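Local coordinates for citrate lyase, subunit 1 (Methanosaeta concilii, PDB 6HXI), which probably catalyses, as part of ATP citrate lyase, the ATP-dependent conversion of citrate and coenzyme A to acetyl-CoA and oxaloacetate, at residues P49-T54 with F106-F111; T53-V58 with L74-W79; V284-T289 with T407-I412. All coordinates share one frame; numbering follows the deposited sequence.

Interactions 1 and 2 are neighbours, their centres 6 Å apart, and both serve the small antiparallel sheet in the ATP-grasp part of the chain. They share Thr53 and Thr54: in interaction 1 the short helix 50-53 rests on strand 106-110, and in interaction 2 the following strand 56-60 pairs with 74-75. Each is partly buried, but the first is mainly apolar, whereas the second combines backbone bonds with an arginine-aspartate network at its outer end. Interaction 3 lies in the citrate-binding part, about 33 Å from interaction 1 and about 37 Å from interaction 2 between nearest atoms. Fully buried near a partner chain, it joins a helix to a loop by hydroxyl bonding and methionine-aromatic packing.

Interaction 1: residues P49-T54 with F106-F111; sequences PWLKTT and FLIEPF
The indole of Trp50 meets strand 106-110 with the rim of its six-membered ring. The motif is a short, weakly bonded helix, about 50-53, laid against one strand of the four-stranded antiparallel sheet in the ATP-grasp region. At the indole edge, close to the ring plane, lies the carbonyl of Ile108, whose O is 3.9 Å from Trp50 CH2. One face carries the neighbouring Leu51, with CG 4.1 Å above the indole plane and displaced toward the rim. Glu109 CA and Pro110 CD approach obliquely, the latter 4.0 Å from Trp50 CZ3, and the side chains of Trp50 and Pro110 cross at about a right angle. With its CG between the backbone N and the carbonyl carbon (chi1 62°), the crowded position, Trp50 sends its ring across to the strand.

Leu51 supplies a second apolar touch, its CD2 standing 4.0 Å from Ile108 CG2, again with the side chains roughly perpendicular. Ile108 also packs on Trp79 of helix 79-89 and on Val58 of the adjacent strand, which places this touch in the layer between sheet and helices. Glu109 CB points away from 49-54, and its carboxylate forms a salt bridge with Lys12.

Ahead of strand 56-60, Trp50 O accepts two bonds from opposite faces of its carbonyl plane: Thr53 N at 3.3 Å and Thr54 OG1 at 2.7 Å. Thr54 thereby turns its hydroxyl back to the helix, leaving CG2 anti to the backbone N (OG1 at chi1 -45°). That methyl lies alongside the proline ring, with Thr54 CG2 3.7 Å from Pro110 CB.

Interaction 2: residues T53-V58 with L74-W79; sequences TTRLVV and LLDADW
Arg55 reaches across to Asp76 and Asp78 with a side chain bent in its middle, and each of its three guanidinium nitrogens finds an oxygen. Arg55 NE forms a salt bridge with Asp76 OD1 at 2.8 Å. Arg55 NH2 donates to the backbone oxygen, Asp76 O, at 2.8 Å; the acceptor lies in the guanidinium plane, the nitrogen well above that carbonyl's plane. Asp78 OD1 sits over one guanidinium face, 2.8 Å from Arg55 NH1; being well out of that plane it has no N-H directed at it, and the bridge is one of charge alone.

Strands 56-60 and 74-75 run antiparallel, the latter outermost, within this chain, in the four-stranded sheet of the ATP-grasp region. Leu56 and Ala77 form a hydrogen-bonded pair, Leu56 N giving to Ala77 O at 2.8 Å and Ala77 N to Leu56 O at 3.1 Å. Val58 and Leu74 repeat the pattern: Leu74 N donates to Val58 O at 2.9 Å, and Val58 N to Leu74 O at 3.1 Å. At the first pair Asp76 and Ala77 both face Leu56, a G1 beta bulge in which Asp76 adopts a positive phi of 51°. Its CB leads off the other strand, yet CG, anti to the backbone N (chi1 -163°), brings the carboxylate back to Arg55. Val57 N bonds to the backbone O of Glu109 on strand 106-110, the other neighbour of its strand.

Leu56 CD1 meets the edge of the Trp79 ring, 3.9 Å from Trp79 CE3. With an alanine in place of Asp76, Arg55 NE is likely to lose its charged mate, leaving Asp78 and the backbone oxygen to hold the guanidinium. The arginine's charge is probably balanced by its two carboxylates, and is likely to ease the closeness of Asp78 to Glu81.

Interaction 3: residues V284-T289 with T407-I412; sequences VIYADT and THMTRI
Tyr286 and Thr289 on helix 280-292 face the loop holding Met409 and Thr410, within the citrate-binding part of the chain, whose parallel sheet is consistent with a succinyl-CoA synthetase-like fold. The two threonine hydroxyls meet tip to tip: Thr410 OG1 donates to Thr289 OG1 at 3.0 Å. Thr289 OG1 in turn donates to Ile285 O, one helical turn back, at 2.9 Å. That carbonyl also receives Thr289 N, the two donors arriving from opposite faces of its plane. Tyr286 OH lies 2.6 Å from Met409 O and is hydrogen-bonded to Gly340 N.

The apolar contacts centre on Met409. Its CG, anti to the backbone N (chi1 -167°), passes 3.8 Å from Tyr286 CE1, and SD makes an oblique Met-aromatic contact, 5.4 Å from the ring centroid and 65° off the normal. A bend at chi3 then carries the methyl past the ring to the helix, where Met409 CE stands 3.7 Å from Ile285 CG2. At another part of the rim, Ile412 CG1 touches Tyr286 CE2 at 3.9 Å, near the ring plane.

Beyond this pair, Asp288 bonds to backbone nitrogens of Gly261 and Cys263 in the chain of the succinyl-CoA ligase alpha subunit, and the Met409 side chain is about 8 Å from bound citrate. The hydrogen bonds run one way, from Thr410 through Thr289 to Ile285 O; such a chain is likely to be mutually reinforcing, and it satisfies both buried hydroxyls and probably limits their rotation.

Interaction 1: residues P49-T54 with F106-F111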
# COMPACT_ATOMS: atom_id res chain seq x y z
N PRO C 49 6.00 -11.65 -73.21
CA PRO C 49 5.60 -12.31 -74.46
C PRO C 49 5.97 -11.49 -75.69
O PRO C 49 6.36 -12.07 -76.70
CB PRO C 49 4.08 -12.47 -74.31
CG PRO C 49 3.78 -12.17 -72.86
CD PRO C 49 4.83 -11.22 -72.43
N TRP C 50 5.94 -10.13 -75.58
CA TRP C 50 6.30 -9.17 -76.63
C TRP C 50 7.67 -9.43 -77.30
O TRP C 50 7.85 -9.04 -78.46
CB TRP C 50 6.22 -7.72 -76.11
CG TRP C 50 7.17 -7.42 -74.99
CD1 TRP C 50 6.90 -7.47 -73.65
CD2 TRP C 50 8.54 -7.02 -75.11
NE1 TRP C 50 8.01 -7.12 -72.93
CE2 TRP C 50 9.04 -6.85 -73.79
CE3 TRP C 50 9.40 -6.78 -76.20
CZ2 TRP C 50 10.37 -6.46 -73.54
CZ3 TRP C 50 10.72 -6.41 -75.94
CH2 TRP C 50 11.18 -6.23 -74.63
N LEU C 51 8.62 -10.06 -76.57
CA LEU C 51 9.97 -10.39 -77.04
C LEU C 51 9.96 -11.16 -78.36
O LEU C 51 10.66 -10.79 -79.30
CB LEU C 51 10.74 -11.21 -75.98
CG LEU C 51 11.24 -10.48 -74.74
CD1 LEU C 51 11.64 -11.47 -73.66
CD2 LEU C 51 12.43 -9.58 -75.05
N LYS C 52 9.16 -12.24 -78.42
CA LYS C 52 9.06 -13.15 -79.55
C LYS C 52 8.40 -12.54 -80.82
O LYS C 52 8.69 -13.01 -81.92
CB LYS C 52 8.35 -14.45 -79.14
CG LYS C 52 9.10 -15.23 -78.04
CD LYS C 52 8.39 -16.53 -77.64
CE LYS C 52 8.91 -17.73 -78.40
NZ LYS C 52 8.22 -18.98 -77.99
N THR C 53 7.57 -11.48 -80.66
CA THR C 53 6.81 -10.85 -81.76
C THR C 53 7.22 -9.39 -82.12
O THR C 53 6.52 -8.75 -82.92
CB THR C 53 5.31 -10.93 -81.43
OG1 THR C 53 5.09 -10.80 -80.02
CG2 THR C 53 4.67 -12.21 -81.93
N THR C 54 8.33 -8.87 -81.56
CA THR C 54 8.78 -7.49 -81.82
C THR C 54 10.23 -7.45 -82.32
O THR C 54 11.00 -8.37 -82.02
CB THR C 54 8.59 -6.62 -80.54
OG1 THR C 54 7.31 -6.89 -79.97
CG2 THR C 54 8.72 -5.12 -80.79
N PHE C 106 22.82 -7.13 -69.79
CA PHE C 106 22.35 -6.68 -71.11
C PHE C 106 20.89 -6.27 -71.10
O PHE C 106 20.04 -6.98 -70.54
CB PHE C 106 22.57 -7.77 -72.18
CG PHE C 106 24.00 -8.21 -72.36
CD1 PHE C 106 24.53 -9.24 -71.58
CD2 PHE C 106 24.82 -7.61 -73.30
CE1 PHE C 106 25.87 -9.62 -71.72
CE2 PHE C 106 26.15 -7.99 -73.45
CZ PHE C 106 26.66 -9.00 -72.66
N LEU C 107 20.58 -5.15 -71.75
CA LEU C 107 19.21 -4.68 -71.85
C LEU C 107 18.59 -5.06 -73.20
O LEU C 107 19.21 -4.85 -74.24
CB LEU C 107 19.14 -3.15 -71.60
CG LEU C 107 17.80 -2.44 -71.89
CD1 LEU C 107 16.72 -2.77 -70.85
CD2 LEU C 107 18.00 -0.95 -72.01
N ILE C 108 17.36 -5.61 -73.16
CA ILE C 108 16.58 -5.94 -74.35
C ILE C 108 15.34 -5.04 -74.38
O ILE C 108 14.59 -4.93 -73.40
CB ILE C 108 16.25 -7.44 -74.60
CG1 ILE C 108 17.46 -8.35 -74.26
CG2 ILE C 108 15.80 -7.66 -76.07
CD1 ILE C 108 17.12 -9.80 -74.06
N GLU C 109 15.15 -4.36 -75.51
CA GLU C 109 14.02 -3.46 -75.71
C GLU C 109 13.56 -3.41 -77.19
O GLU C 109 14.35 -3.76 -78.07
CB GLU C 109 14.37 -2.05 -75.18
CG GLU C 109 15.44 -1.31 -75.96
CD GLU C 109 15.70 0.11 -75.49
OE1 GLU C 109 14.92 0.63 -74.66
OE2 GLU C 109 16.69 0.71 -75.97
N PRO C 110 12.32 -2.95 -77.48
CA PRO C 110 11.89 -2.86 -78.89
C PRO C 110 12.67 -1.82 -79.71
O PRO C 110 13.07 -0.79 -79.17
CB PRO C 110 10.41 -2.48 -78.80
CG PRO C 110 10.25 -1.84 -77.48
CD PRO C 110 11.25 -2.49 -76.57
N PHE C 111 12.90 -2.11 -81.00
CA PHE C 111 13.59 -1.22 -81.92
C PHE C 111 12.61 -0.17 -82.41
O PHE C 111 11.61 -0.52 -83.05
CB PHE C 111 14.19 -2.01 -83.10
CG PHE C 111 14.81 -1.17 -84.21
CD1 PHE C 111 16.12 -0.73 -84.11
CD2 PHE C 111 14.08 -0.85 -85.35
CE1 PHE C 111 16.69 0.05 -85.13
CE2 PHE C 111 14.65 -0.06 -86.36
CZ PHE C 111 15.95 0.38 -86.24

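Interaction 2: residues T53-V58 with L74-W79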
# COMPACT_ATOMS: atom_id res chain seq x y z
N THR C 53 7.57 -11.48 -80.66
CA THR C 53 6.81 -10.85 -81.76
C THR C 53 7.22 -9.39 -82.12
O THR C 53 6.52 -8.75 -82.92
CB THR C 53 5.31 -10.93 -81.43
OG1 THR C 53 5.09 -10.80 -80.02
CG2 THR C 53 4.67 -12.21 -81.93
N THR C 54 8.33 -8.87 -81.56
CA THR C 54 8.78 -7.49 -81.82
C THR C 54 10.23 -7.45 -82.32
O THR C 54 11.00 -8.37 -82.02
CB THR C 54 8.59 -6.62 -80.54
OG1 THR C 54 7.31 -6.89 -79.97
CG2 THR C 54 8.72 -5.12 -80.79
N ARG C 55 10.59 -6.39 -83.10
CA ARG C 55 11.98 -6.19 -83.54
C ARG C 55 12.71 -5.57 -82.34
O ARG C 55 12.19 -4.65 -81.72
CB ARG C 55 12.08 -5.33 -84.81
CG ARG C 55 11.64 -6.03 -86.10
CD ARG C 55 12.29 -7.39 -86.36
NE ARG C 55 13.72 -7.30 -86.65
CZ ARG C 55 14.33 -7.97 -87.63
NH1 ARG C 55 13.64 -8.78 -88.42
NH2 ARG C 55 15.64 -7.84 -87.81
N LEU C 56 13.88 -6.12 -82.01
CA LEU C 56 14.64 -5.77 -80.81
C LEU C 56 15.93 -4.98 -81.01
O LEU C 56 16.41 -4.78 -82.13
CB LEU C 56 14.96 -7.07 -80.03
CG LEU C 56 13.82 -8.07 -79.79
CD1 LEU C 56 14.34 -9.33 -79.24
CD2 LEU C 56 12.75 -7.50 -78.85
N VAL C 57 16.46 -4.51 -79.86
CA VAL C 57 17.74 -3.84 -79.61
C VAL C 57 18.30 -4.50 -78.33
O VAL C 57 17.60 -4.59 -77.32
CB VAL C 57 17.63 -2.29 -79.45
CG1 VAL C 57 18.98 -1.66 -79.12
CG2 VAL C 57 17.05 -1.64 -80.69
N VAL C 58 19.53 -4.98 -78.40
CA VAL C 58 20.18 -5.58 -77.24
C VAL C 58 21.59 -4.97 -77.10
O VAL C 58 22.34 -4.91 -78.08
CB VAL C 58 20.10 -7.14 -77.17
CG1 VAL C 58 20.60 -7.81 -78.45
CG2 VAL C 58 20.78 -7.71 -75.93
N LEU C 74 23.31 -4.01 -80.62
CA LEU C 74 22.72 -4.82 -81.69
C LEU C 74 21.37 -4.20 -82.04
O LEU C 74 20.47 -4.18 -81.20
CB LEU C 74 22.57 -6.30 -81.26
CG LEU C 74 22.44 -7.31 -82.40
CD1 LEU C 74 23.80 -7.83 -82.83
CD2 LEU C 74 21.56 -8.47 -82.01
N LEU C 75 21.25 -3.63 -83.26
CA LEU C 75 20.04 -2.95 -83.72
C LEU C 75 19.22 -3.77 -84.72
O LEU C 75 19.78 -4.42 -85.60
CB LEU C 75 20.40 -1.59 -84.34
CG LEU C 75 20.91 -0.53 -83.39
CD1 LEU C 75 22.39 -0.29 -83.59
CD2 LEU C 75 20.13 0.75 -83.56
N ASP C 76 17.88 -3.68 -84.59
CA ASP C 76 16.85 -4.33 -85.43
C ASP C 76 17.10 -5.85 -85.59
O ASP C 76 17.65 -6.29 -86.60
CB ASP C 76 16.71 -3.60 -86.79
CG ASP C 76 15.46 -3.90 -87.59
OD1 ASP C 76 14.57 -4.62 -87.07
OD2 ASP C 76 15.34 -3.37 -88.72
N ALA C 77 16.69 -6.63 -84.57
CA ALA C 77 16.87 -8.08 -84.56
C ALA C 77 15.66 -8.87 -84.05
O ALA C 77 14.74 -8.31 -83.46
CB ALA C 77 18.13 -8.45 -83.79
N ASP C 78 15.65 -10.19 -84.33
CA ASP C 78 14.62 -11.14 -83.91
C ASP C 78 14.98 -11.62 -82.51
O ASP C 78 16.14 -11.52 -82.13
CB ASP C 78 14.62 -12.37 -84.86
CG ASP C 78 14.53 -12.10 -86.36
OD1 ASP C 78 14.32 -10.92 -86.74
OD2 ASP C 78 14.66 -13.06 -87.15
N TRP C 79 14.01 -12.21 -81.78
CA TRP C 79 14.25 -12.78 -80.45
C TRP C 79 15.32 -13.90 -80.50
O TRP C 79 16.12 -14.01 -79.57
CB TRP C 79 12.94 -13.25 -79.78
CG TRP C 79 13.14 -14.09 -78.55
CD1 TRP C 79 12.86 -15.42 -78.42
CD2 TRP C 79 13.75 -13.68 -77.32
NE1 TRP C 79 13.24 -15.86 -77.17
CE2 TRP C 79 13.78 -14.80 -76.47
CE3 TRP C 79 14.26 -12.46 -76.85
CZ2 TRP C 79 14.29 -14.74 -75.17
CZ3 TRP C 79 14.78 -12.40 -75.57
CH2 TRP C 79 14.79 -13.53 -74.74

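Interaction 3: residues V284-T289 with T407-I412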
# COMPACT_ATOMS: atom_id res chain seq x y z
N VAL C 284 40.92 10.25 -46.24
CA VAL C 284 41.35 10.75 -47.54
C VAL C 284 42.81 11.15 -47.39
O VAL C 284 43.63 10.77 -48.23
CB VAL C 284 40.43 11.91 -48.01
CG1 VAL C 284 41.02 12.66 -49.19
CG2 VAL C 284 39.03 11.41 -48.34
N ILE C 285 43.15 11.87 -46.30
CA ILE C 285 44.51 12.33 -46.02
C ILE C 285 45.47 11.15 -45.80
O ILE C 285 46.59 11.20 -46.31
CB ILE C 285 44.59 13.39 -44.88
CG1 ILE C 285 43.77 14.64 -45.27
CG2 ILE C 285 46.06 13.77 -44.55
CD1 ILE C 285 43.46 15.59 -44.15
N TYR C 286 45.02 10.10 -45.08
CA TYR C 286 45.85 8.90 -44.88
C TYR C 286 46.11 8.19 -46.20
O TYR C 286 47.23 7.77 -46.42
CB TYR C 286 45.22 7.94 -43.87
CG TYR C 286 45.52 8.27 -42.42
CD1 TYR C 286 44.76 9.21 -41.74
CD2 TYR C 286 46.50 7.59 -41.71
CE1 TYR C 286 44.97 9.48 -40.39
CE2 TYR C 286 46.73 7.84 -40.36
CZ TYR C 286 45.95 8.79 -39.70
OH TYR C 286 46.14 9.05 -38.37
N ALA C 287 45.09 8.13 -47.08
CA ALA C 287 45.21 7.55 -48.43
C ALA C 287 46.18 8.39 -49.29
O ALA C 287 47.00 7.82 -49.99
CB ALA C 287 43.84 7.48 -49.09
N ASP C 288 46.11 9.75 -49.18
CA ASP C 288 47.00 10.68 -49.88
C ASP C 288 48.45 10.40 -49.52
O ASP C 288 49.29 10.30 -50.42
CB ASP C 288 46.65 12.16 -49.58
CG ASP C 288 45.32 12.68 -50.13
OD1 ASP C 288 44.61 11.90 -50.81
OD2 ASP C 288 44.97 13.86 -49.85
N THR C 289 48.74 10.23 -48.21
CA THR C 289 50.09 9.96 -47.68
C THR C 289 50.62 8.61 -48.16
O THR C 289 51.77 8.54 -48.55
CB THR C 289 50.12 10.12 -46.14
OG1 THR C 289 49.47 11.34 -45.79
CG2 THR C 289 51.53 10.12 -45.58
N THR C 407 51.64 13.10 -31.47
CA THR C 407 52.19 12.61 -32.74
C THR C 407 51.35 13.24 -33.84
O THR C 407 50.12 13.32 -33.72
CB THR C 407 52.07 11.07 -32.78
OG1 THR C 407 52.74 10.52 -31.66
CG2 THR C 407 52.63 10.47 -34.06
N HIS C 408 52.03 13.68 -34.91
CA HIS C 408 51.39 14.27 -36.09
C HIS C 408 50.46 13.21 -36.70
O HIS C 408 50.82 12.03 -36.78
CB HIS C 408 52.47 14.77 -37.07
CG HIS C 408 51.97 15.15 -38.42
ND1 HIS C 408 50.84 15.94 -38.59
CD2 HIS C 408 52.48 14.84 -39.64
CE1 HIS C 408 50.68 16.06 -39.90
NE2 HIS C 408 51.66 15.44 -40.57
N MET C 409 49.24 13.60 -37.06
CA MET C 409 48.18 12.70 -37.55
C MET C 409 48.65 11.56 -38.46
O MET C 409 48.40 10.39 -38.17
CB MET C 409 47.03 13.47 -38.23
CG MET C 409 45.80 12.62 -38.47
SD MET C 409 44.48 13.47 -39.34
CE MET C 409 45.03 13.33 -41.01
N THR C 410 49.37 11.90 -39.53
CA THR C 410 49.77 10.93 -40.54
C THR C 410 51.20 10.36 -40.34
O THR C 410 51.71 9.71 -41.26
CB THR C 410 49.54 11.55 -41.93
OG1 THR C 410 49.72 10.54 -42.91
CG2 THR C 410 50.43 12.75 -42.21
N ARG C 411 51.80 10.56 -39.14
CA ARG C 411 53.15 10.08 -38.84
C ARG C 411 53.25 8.54 -38.76
O ARG C 411 54.34 8.00 -38.98
CB ARG C 411 53.72 10.75 -37.58
CG ARG C 411 55.22 11.01 -37.65
CD ARG C 411 55.79 11.39 -36.29
NE ARG C 411 55.36 12.73 -35.84
CZ ARG C 411 55.47 13.18 -34.59
NH1 ARG C 411 55.98 12.40 -33.64
NH2 ARG C 411 55.06 14.40 -34.28
N ILE C 412 52.12 7.84 -38.48
CA ILE C 412 52.10 6.37 -38.40
C ILE C 412 52.23 5.71 -39.79
O ILE C 412 52.56 4.53 -39.87
CB ILE C 412 50.91 5.79 -37.58
CG1 ILE C 412 49.53 6.25 -38.12
CG2 ILE C 412 51.08 6.08 -36.08
CD1 ILE C 412 48.42 5.20 -37.99